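Local structure of cellulase (Uncultured bacterium, 6XSO) at residues Y173-S187 against V198-A210. The protein probably hydrolyses internal beta-1,4 linkages in cellulose and related plant polysaccharides such as xylan, as a broad-specificity endoglucanase of glycoside hydrolase family 5. Residues are numbered along the deposited sequence; the frame is centred on the assembly and turned at random.
Sequences YNEMLDKLNSWCFAS and VATSAYNAINGYA
Met-176 lies between Tyr-173, Ile-206 and Tyr-209 at the apolar centre of a contact that illustrates how a TIM barrel packs a loop on the helix it leads into: 173-187 follows strand 168-171 and folds back over helix 196-219. A bend at chi3 (-50°) carries Met-176 CE over the centre of the Tyr-173 ring, 3.4 Å above its plane, while SD makes an oblique Met-aromatic contact with Tyr-209. The Ile-206 side chain runs antiparallel past Met-176, its CD1 3.8 Å from Met-176 SD, and Ile-206 CG2 meets Tyr-173 OH, which is hydrogen-bonded to Asn-232 O. Nearer the helix start the two segments come closest: Ala-186 CB presses on Ala-202 CB at 3.4 Å, tighter than usual for two carbons. Val-198 CG1 rests against Ser-187 CB and Asp-178 OD2 (3.7 Å from the latter). That carboxylate ties the loop together, OD2 accepting from Ser-182 OG on its syn lone pair and from Ser-187 N, OD1 from Ser-182 N. Replacing Asp-178 by an alanine would strip these donors of their shared acceptor and probably free the type I turn from Asp-178 to Asn-181 to shift. At the polar edge Ala-186 N donates to Tyr-203 OH (3.1 Å, 160°), and one water, in the plane of the Tyr-203 ring, joins that hydroxyl to Ala-186 O.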
ATOM      1  N   TYR A 173      -7.502   1.682   0.770  1.00 18.86           N
ATOM      2  CA  TYR A 173      -7.245   2.423   2.018  1.00 20.28           C
ATOM      3  C   TYR A 173      -6.000   1.762   2.613  1.00 18.77           C
ATOM      4  O   TYR A 173      -5.723   0.586   2.344  1.00 20.04           O
ATOM      5  CB  TYR A 173      -8.452   2.431   3.033  1.00 18.65           C
ATOM      6  CG  TYR A 173      -9.037   1.052   3.173  1.00 19.51           C
ATOM      7  CD1 TYR A 173      -8.343   0.070   3.865  1.00 18.59           C
ATOM      8  CD2 TYR A 173     -10.232   0.700   2.548  1.00 18.89           C
ATOM      9  CE1 TYR A 173      -8.800  -1.212   3.921  1.00 17.61           C
ATOM     10  CE2 TYR A 173     -10.692  -0.592   2.590  1.00 19.17           C
ATOM     11  CZ  TYR A 173      -9.958  -1.539   3.256  1.00 18.89           C
ATOM     12  OH  TYR A 173     -10.410  -2.827   3.264  1.00 20.55           O
ATOM     13  N   ASN A 174      -5.271   2.509   3.440  1.00 18.99           N
ATOM     14  CA  ASN A 174      -3.969   2.052   3.928  1.00 19.00           C
ATOM     15  C   ASN A 174      -4.035   1.189   5.187  1.00 18.30           C
ATOM     16  O   ASN A 174      -3.982  -0.042   5.093  1.00 18.65           O
ATOM     17  CB  ASN A 174      -3.053   3.278   4.125  1.00 17.39           C
ATOM     18  CG  ASN A 174      -1.720   2.907   4.676  1.00 18.64           C
ATOM     19  OD1 ASN A 174      -1.097   1.942   4.197  1.00 19.21           O
ATOM     20  ND2 ASN A 174      -1.240   3.658   5.682  1.00 19.10           N
ATOM     21  N   GLU A 175      -4.117   1.811   6.368  1.00 18.54           N
ATOM     22  CA  GLU A 175      -4.065   1.118   7.658  1.00 19.35           C
ATOM     23  C   GLU A 175      -5.259   1.607   8.472  1.00 20.62           C
ATOM     24  O   GLU A 175      -5.139   2.493   9.323  1.00 19.62           O
ATOM     25  CB  GLU A 175      -2.712   1.348   8.378  1.00 19.12           C
ATOM     26  CG  GLU A 175      -1.569   0.580   7.721  1.00 18.44           C
ATOM     27  CD  GLU A 175      -0.230   0.783   8.368  1.00 20.89           C
ATOM     28  OE1 GLU A 175      -0.065   1.669   9.221  1.00 20.24           O
ATOM     29  OE2 GLU A 175       0.702   0.023   8.022  1.00 20.08           O
ATOM     30  N   MET A 176      -6.428   1.051   8.179  1.00 18.84           N
ATOM     31  CA  MET A 176      -7.659   1.498   8.815  1.00 19.79           C
ATOM     32  C   MET A 176      -7.803   0.809  10.168  1.00 19.62           C
ATOM     33  O   MET A 176      -7.743  -0.423  10.261  1.00 19.41           O
ATOM     34  CB  MET A 176      -8.865   1.154   7.933  1.00 18.14           C
ATOM     35  CG  MET A 176     -10.079   1.967   8.298  1.00 20.56           C
ATOM     36  SD  MET A 176     -11.630   1.426   7.578  1.00 21.04           S
ATOM     37  CE  MET A 176     -11.241   1.265   5.842  1.00 20.84           C
ATOM     38  N   LEU A 177      -8.025   1.605  11.210  1.00 20.43           N
ATOM     39  CA  LEU A 177      -8.115   1.134  12.586  1.00 18.78           C
ATOM     40  C   LEU A 177      -9.492   1.446  13.154  1.00 20.91           C
ATOM     41  O   LEU A 177     -10.225   2.293  12.634  1.00 21.41           O
ATOM     42  CB  LEU A 177      -7.058   1.817  13.465  1.00 20.15           C
ATOM     43  CG  LEU A 177      -5.628   1.871  12.929  1.00 19.16           C
ATOM     44  CD1 LEU A 177      -4.690   2.548  13.918  1.00 23.12           C
ATOM     45  CD2 LEU A 177      -5.120   0.480  12.574  1.00 20.43           C
ATOM     46  N   ASP A 178      -9.834   0.751  14.241  1.00 19.07           N
ATOM     47  CA  ASP A 178     -11.065   1.016  14.974  1.00 19.36           C
ATOM     48  C   ASP A 178     -10.937   2.345  15.711  1.00 20.64           C
ATOM     49  O   ASP A 178      -9.922   3.041  15.637  1.00 21.29           O
ATOM     50  CB  ASP A 178     -11.407  -0.172  15.879  1.00 20.83           C
ATOM     51  CG  ASP A 178     -10.394  -0.391  16.986  1.00 20.51           C
ATOM     52  OD1 ASP A 178      -9.645   0.547  17.327  1.00 21.65           O
ATOM     53  OD2 ASP A 178     -10.352  -1.517  17.530  1.00 21.24           O
ATOM     54  N   LYS A 179     -12.003   2.725  16.418  1.00 21.35           N
ATOM     55  CA  LYS A 179     -11.990   4.014  17.088  1.00 21.14           C
ATOM     56  C   LYS A 179     -11.062   4.047  18.284  1.00 24.71           C
ATOM     57  O   LYS A 179     -10.841   5.132  18.835  1.00 25.31           O
ATOM     58  CB  LYS A 179     -13.408   4.423  17.516  1.00 22.74           C
ATOM     59  CG  LYS A 179     -13.989   3.692  18.695  1.00 21.99           C
ATOM     60  CD  LYS A 179     -15.405   4.149  18.978  1.00 23.27           C
ATOM     61  CE  LYS A 179     -16.041   3.300  20.043  1.00 24.16           C
ATOM     62  NZ  LYS A 179     -17.447   3.751  20.317  1.00 25.30           N
ATOM     63  N   LEU A 180     -10.539   2.894  18.698  1.00 22.47           N
ATOM     64  CA  LEU A 180      -9.550   2.789  19.761  1.00 22.30           C
ATOM     65  C   LEU A 180      -8.136   2.771  19.215  1.00 23.35           C
ATOM     66  O   LEU A 180      -7.190   2.653  19.998  1.00 24.02           O
ATOM     67  CB  LEU A 180      -9.774   1.499  20.552  1.00 22.24           C
ATOM     68  CG  LEU A 180     -11.215   1.234  20.992  1.00 24.11           C
ATOM     69  CD1 LEU A 180     -11.327  -0.161  21.594  1.00 27.57           C
ATOM     70  CD2 LEU A 180     -11.710   2.273  21.973  1.00 28.59           C
ATOM     71  N   ASN A 181      -7.987   2.885  17.891  1.00 20.27           N
ATOM     72  CA  ASN A 181      -6.691   2.871  17.230  1.00 19.38           C
ATOM     73  C   ASN A 181      -5.952   1.567  17.502  1.00 21.07           C
ATOM     74  O   ASN A 181      -4.734   1.547  17.689  1.00 23.11           O
ATOM     75  CB  ASN A 181      -5.880   4.103  17.619  1.00 23.85           C
ATOM     76  CG  ASN A 181      -6.601   5.381  17.256  1.00 22.11           C
ATOM     77  OD1 ASN A 181      -6.810   5.659  16.078  1.00 25.66           O
ATOM     78  ND2 ASN A 181      -7.040   6.136  18.267  1.00 29.39           N
ATOM     79  N   SER A 182      -6.697   0.457  17.485  1.00 21.15           N
ATOM     80  CA  SER A 182      -6.104  -0.836  17.797  1.00 20.50           C
ATOM     81  C   SER A 182      -5.238  -1.344  16.650  1.00 21.73           C
ATOM     82  O   SER A 182      -5.703  -1.470  15.512  1.00 21.23           O
ATOM     83  CB  SER A 182      -7.201  -1.880  18.017  1.00 20.79           C
ATOM     84  OG  SER A 182      -8.048  -1.568  19.098  1.00 21.22           O
ATOM     85  N   TRP A 183      -3.989  -1.683  16.965  1.00 21.25           N
ATOM     86  CA  TRP A 183      -3.152  -2.454  16.056  1.00 20.37           C
ATOM     87  C   TRP A 183      -3.421  -3.948  16.259  1.00 20.32           C
ATOM     88  O   TRP A 183      -4.126  -4.363  17.182  1.00 20.32           O
ATOM     89  CB  TRP A 183      -1.662  -2.089  16.246  1.00 21.70           C
ATOM     90  CG  TRP A 183      -1.408  -0.655  15.876  1.00 21.40           C
ATOM     91  CD1 TRP A 183      -1.220   0.396  16.731  1.00 22.75           C
ATOM     92  CD2 TRP A 183      -1.384  -0.110  14.557  1.00 19.43           C
ATOM     93  NE1 TRP A 183      -1.079   1.559  16.026  1.00 24.20           N
ATOM     94  CE2 TRP A 183      -1.156   1.278  14.685  1.00 20.37           C
ATOM     95  CE3 TRP A 183      -1.467  -0.662  13.275  1.00 21.36           C
ATOM     96  CZ2 TRP A 183      -1.053   2.121  13.581  1.00 21.86           C
ATOM     97  CZ3 TRP A 183      -1.381   0.182  12.176  1.00 22.50           C
ATOM     98  CH2 TRP A 183      -1.172   1.558  12.336  1.00 23.67           C
ATOM     99  N   CYS A 184      -2.833  -4.760  15.367  1.00 22.12           N
ATOM    100  CA  CYS A 184      -2.783  -6.218  15.483  1.00 20.58           C
ATOM    101  C   CYS A 184      -4.096  -6.882  15.087  1.00 21.22           C
ATOM    102  O   CYS A 184      -4.120  -7.751  14.209  1.00 20.49           O
ATOM    103  CB  CYS A 184      -2.360  -6.687  16.887  1.00 22.12           C
ATOM    104  SG  CYS A 184      -0.818  -5.961  17.467  1.00 25.53           S
ATOM    105  N   PHE A 185      -5.194  -6.484  15.727  1.00 20.35           N
ATOM    106  CA  PHE A 185      -6.520  -6.974  15.383  1.00 21.64           C
ATOM    107  C   PHE A 185      -7.548  -6.011  15.971  1.00 20.27           C
ATOM    108  O   PHE A 185      -7.263  -5.273  16.920  1.00 20.18           O
ATOM    109  CB  PHE A 185      -6.726  -8.422  15.863  1.00 19.84           C
ATOM    110  CG  PHE A 185      -6.531  -8.624  17.340  1.00 19.61           C
ATOM    111  CD1 PHE A 185      -7.564  -8.392  18.239  1.00 21.13           C
ATOM    112  CD2 PHE A 185      -5.301  -9.063  17.832  1.00 23.84           C
ATOM    113  CE1 PHE A 185      -7.366  -8.584  19.610  1.00 23.60           C
ATOM    114  CE2 PHE A 185      -5.111  -9.256  19.193  1.00 22.37           C
ATOM    115  CZ  PHE A 185      -6.139  -9.007  20.075  1.00 23.74           C
ATOM    116  N   ALA A 186      -8.749  -6.013  15.387  1.00 20.10           N
ATOM    117  CA  ALA A 186      -9.768  -5.069  15.823  1.00 20.18           C
ATOM    118  C   ALA A 186     -10.113  -5.299  17.291  1.00 19.65           C
ATOM    119  O   ALA A 186     -10.353  -6.434  17.725  1.00 20.78           O
ATOM    120  CB  ALA A 186     -11.020  -5.179  14.959  1.00 21.60           C
ATOM    121  N   SER A 187     -10.128  -4.203  18.056  1.00 20.35           N
ATOM    122  CA  SER A 187     -10.461  -4.117  19.492  1.00 21.87           C
ATOM    123  C   SER A 187      -9.329  -4.522  20.433  1.00 20.56           C
ATOM    124  O   SER A 187      -9.539  -4.564  21.642  1.00 23.08           O
ATOM    125  CB  SER A 187     -11.773  -4.829  19.862  1.00 21.40           C
ATOM    126  OG  SER A 187     -11.599  -6.214  20.092  1.00 21.23           O
ATOM    127  N   VAL A 198     -17.006  -3.902  19.263  1.00 20.28           N
ATOM    128  CA  VAL A 198     -16.091  -3.108  18.457  1.00 20.99           C
ATOM    129  C   VAL A 198     -15.472  -3.943  17.340  1.00 22.00           C
ATOM    130  O   VAL A 198     -15.366  -3.481  16.196  1.00 21.65           O
ATOM    131  CB  VAL A 198     -15.016  -2.496  19.371  1.00 20.95           C
ATOM    132  CG1 VAL A 198     -13.924  -1.865  18.530  1.00 21.93           C
ATOM    133  CG2 VAL A 198     -15.645  -1.467  20.294  1.00 23.92           C
ATOM    134  N   ALA A 199     -15.057  -5.174  17.641  1.00 20.28           N
ATOM    135  CA  ALA A 199     -14.424  -6.006  16.618  1.00 21.52           C
ATOM    136  C   ALA A 199     -15.381  -6.286  15.468  1.00 20.25           C
ATOM    137  O   ALA A 199     -15.015  -6.153  14.289  1.00 20.92           O
ATOM    138  CB  ALA A 199     -13.927  -7.320  17.223  1.00 21.38           C
ATOM    139  N   THR A 200     -16.614  -6.681  15.791  1.00 21.18           N
ATOM    140  CA  THR A 200     -17.601  -6.986  14.760  1.00 20.63           C
ATOM    141  C   THR A 200     -17.903  -5.754  13.922  1.00 22.05           C
ATOM    142  O   THR A 200     -18.043  -5.845  12.694  1.00 22.26           O
ATOM    143  CB  THR A 200     -18.863  -7.545  15.428  1.00 22.42           C
ATOM    144  OG1 THR A 200     -18.549  -8.785  16.075  1.00 23.82           O
ATOM    145  CG2 THR A 200     -19.970  -7.761  14.412  1.00 24.07           C
ATOM    146  N   SER A 201     -17.994  -4.587  14.571  1.00 20.66           N
ATOM    147  CA  SER A 201     -18.221  -3.336  13.858  1.00 20.60           C
ATOM    148  C   SER A 201     -17.077  -3.048  12.906  1.00 20.01           C
ATOM    149  O   SER A 201     -17.289  -2.602  11.769  1.00 21.34           O
ATOM    150  CB  SER A 201     -18.352  -2.201  14.881  1.00 22.45           C
ATOM    151  OG  SER A 201     -18.716  -0.973  14.272  1.00 21.82           O
ATOM    152  N   ALA A 202     -15.857  -3.321  13.362  1.00 20.87           N
ATOM    153  CA  ALA A 202     -14.661  -2.981  12.602  1.00 20.55           C
ATOM    154  C   ALA A 202     -14.568  -3.789  11.321  1.00 19.06           C
ATOM    155  O   ALA A 202     -14.295  -3.230  10.253  1.00 20.32           O
ATOM    156  CB  ALA A 202     -13.445  -3.219  13.485  1.00 18.97           C
ATOM    157  N   TYR A 203     -14.825  -5.097  11.395  1.00 21.03           N
ATOM    158  CA  TYR A 203     -14.750  -5.907  10.178  1.00 21.74           C
ATOM    159  C   TYR A 203     -15.907  -5.612   9.236  1.00 21.39           C
ATOM    160  O   TYR A 203     -15.724  -5.620   8.015  1.00 21.92           O
ATOM    161  CB  TYR A 203     -14.590  -7.392  10.518  1.00 21.46           C
ATOM    162  CG  TYR A 203     -13.334  -7.640  11.329  1.00 20.53           C
ATOM    163  CD1 TYR A 203     -12.078  -7.279  10.850  1.00 21.08           C
ATOM    164  CD2 TYR A 203     -13.392  -8.219  12.570  1.00 21.11           C
ATOM    165  CE1 TYR A 203     -10.942  -7.484  11.600  1.00 19.57           C
ATOM    166  CE2 TYR A 203     -12.251  -8.430  13.322  1.00 20.00           C
ATOM    167  CZ  TYR A 203     -11.022  -8.052  12.836  1.00 19.18           C
ATOM    168  OH  TYR A 203      -9.876  -8.240  13.577  1.00 21.74           O
ATOM    169  N   ASN A 204     -17.095  -5.299   9.766  1.00 20.76           N
ATOM    170  CA  ASN A 204     -18.166  -4.834   8.891  1.00 20.61           C
ATOM    171  C   ASN A 204     -17.755  -3.560   8.152  1.00 20.88           C
ATOM    172  O   ASN A 204     -18.079  -3.386   6.967  1.00 21.61           O
ATOM    173  CB  ASN A 204     -19.430  -4.556   9.701  1.00 20.88           C
ATOM    174  CG  ASN A 204     -20.179  -5.822  10.090  1.00 23.27           C
ATOM    175  OD1 ASN A 204     -19.815  -6.939   9.705  1.00 27.25           O
ATOM    176  ND2 ASN A 204     -21.238  -5.653  10.879  1.00 22.04           N
ATOM    177  N   ALA A 205     -17.078  -2.640   8.850  1.00 20.47           N
ATOM    178  CA  ALA A 205     -16.641  -1.387   8.228  1.00 20.25           C
ATOM    179  C   ALA A 205     -15.558  -1.623   7.176  1.00 21.77           C
ATOM    180  O   ALA A 205     -15.622  -1.055   6.082  1.00 20.96           O
ATOM    181  CB  ALA A 205     -16.131  -0.418   9.294  1.00 22.63           C
ATOM    182  N   ILE A 206     -14.543  -2.434   7.506  1.00 19.56           N
ATOM    183  CA  ILE A 206     -13.528  -2.796   6.517  1.00 19.91           C
ATOM    184  C   ILE A 206     -14.206  -3.333   5.268  1.00 20.91           C
ATOM    185  O   ILE A 206     -13.902  -2.924   4.143  1.00 20.52           O
ATOM    186  CB  ILE A 206     -12.536  -3.821   7.098  1.00 18.77           C
ATOM    187  CG1 ILE A 206     -11.640  -3.176   8.157  1.00 21.71           C
ATOM    188  CG2 ILE A 206     -11.723  -4.451   5.937  1.00 20.76           C
ATOM    189  CD1 ILE A 206     -10.589  -2.256   7.617  1.00 22.55           C
ATOM    190  N   ASN A 207     -15.114  -4.288   5.450  1.00 20.16           N
ATOM    191  CA  ASN A 207     -15.739  -4.928   4.303  1.00 19.01           C
ATOM    192  C   ASN A 207     -16.631  -3.959   3.549  1.00 21.56           C
ATOM    193  O   ASN A 207     -16.677  -4.016   2.318  1.00 21.07           O
ATOM    194  CB  ASN A 207     -16.499  -6.171   4.744  1.00 21.86           C
ATOM    195  CG  ASN A 207     -15.579  -7.249   5.277  1.00 21.78           C
ATOM    196  OD1 ASN A 207     -14.386  -7.292   4.941  1.00 22.18           O
ATOM    197  ND2 ASN A 207     -16.118  -8.125   6.107  1.00 24.01           N
ATOM    198  N   GLY A 208     -17.269  -3.033   4.267  1.00 20.82           N
ATOM    199  CA  GLY A 208     -18.069  -2.007   3.615  1.00 22.28           C
ATOM    200  C   GLY A 208     -17.234  -1.047   2.792  1.00 20.32           C
ATOM    201  O   GLY A 208     -17.569  -0.756   1.645  1.00 22.61           O
ATOM    202  N   TYR A 209     -16.135  -0.545   3.365  1.00 22.53           N
ATOM    203  CA  TYR A 209     -15.256   0.335   2.595  1.00 20.73           C
ATOM    204  C   TYR A 209     -14.687  -0.391   1.377  1.00 20.68           C
ATOM    205  O   TYR A 209     -14.590   0.192   0.285  1.00 23.26           O
ATOM    206  CB  TYR A 209     -14.144   0.879   3.488  1.00 22.28           C
ATOM    207  CG  TYR A 209     -14.536   2.095   4.315  1.00 21.01           C
ATOM    208  CD1 TYR A 209     -14.817   3.310   3.697  1.00 22.24           C
ATOM    209  CD2 TYR A 209     -14.618   2.036   5.712  1.00 21.47           C
ATOM    210  CE1 TYR A 209     -15.175   4.425   4.424  1.00 21.15           C
ATOM    211  CE2 TYR A 209     -14.950   3.163   6.454  1.00 20.99           C
ATOM    212  CZ  TYR A 209     -15.231   4.346   5.801  1.00 21.77           C
ATOM    213  OH  TYR A 209     -15.557   5.512   6.449  1.00 24.35           O
ATOM    214  N   ALA A 210     -14.330  -1.668   1.532  1.00 19.89           N
ATOM    215  CA  ALA A 210     -13.817  -2.444   0.403  1.00 21.33           C
ATOM    216  C   ALA A 210     -14.847  -2.539  -0.722  1.00 23.58           C
ATOM    217  O   ALA A 210     -14.511  -2.339  -1.897  1.00 23.34           O
ATOM    218  CB  ALA A 210     -13.385  -3.835   0.875  1.00 22.67           C
TER
HETATM  219  O   HOH W   1     -10.412  -8.877  16.145  1.00 20.91           O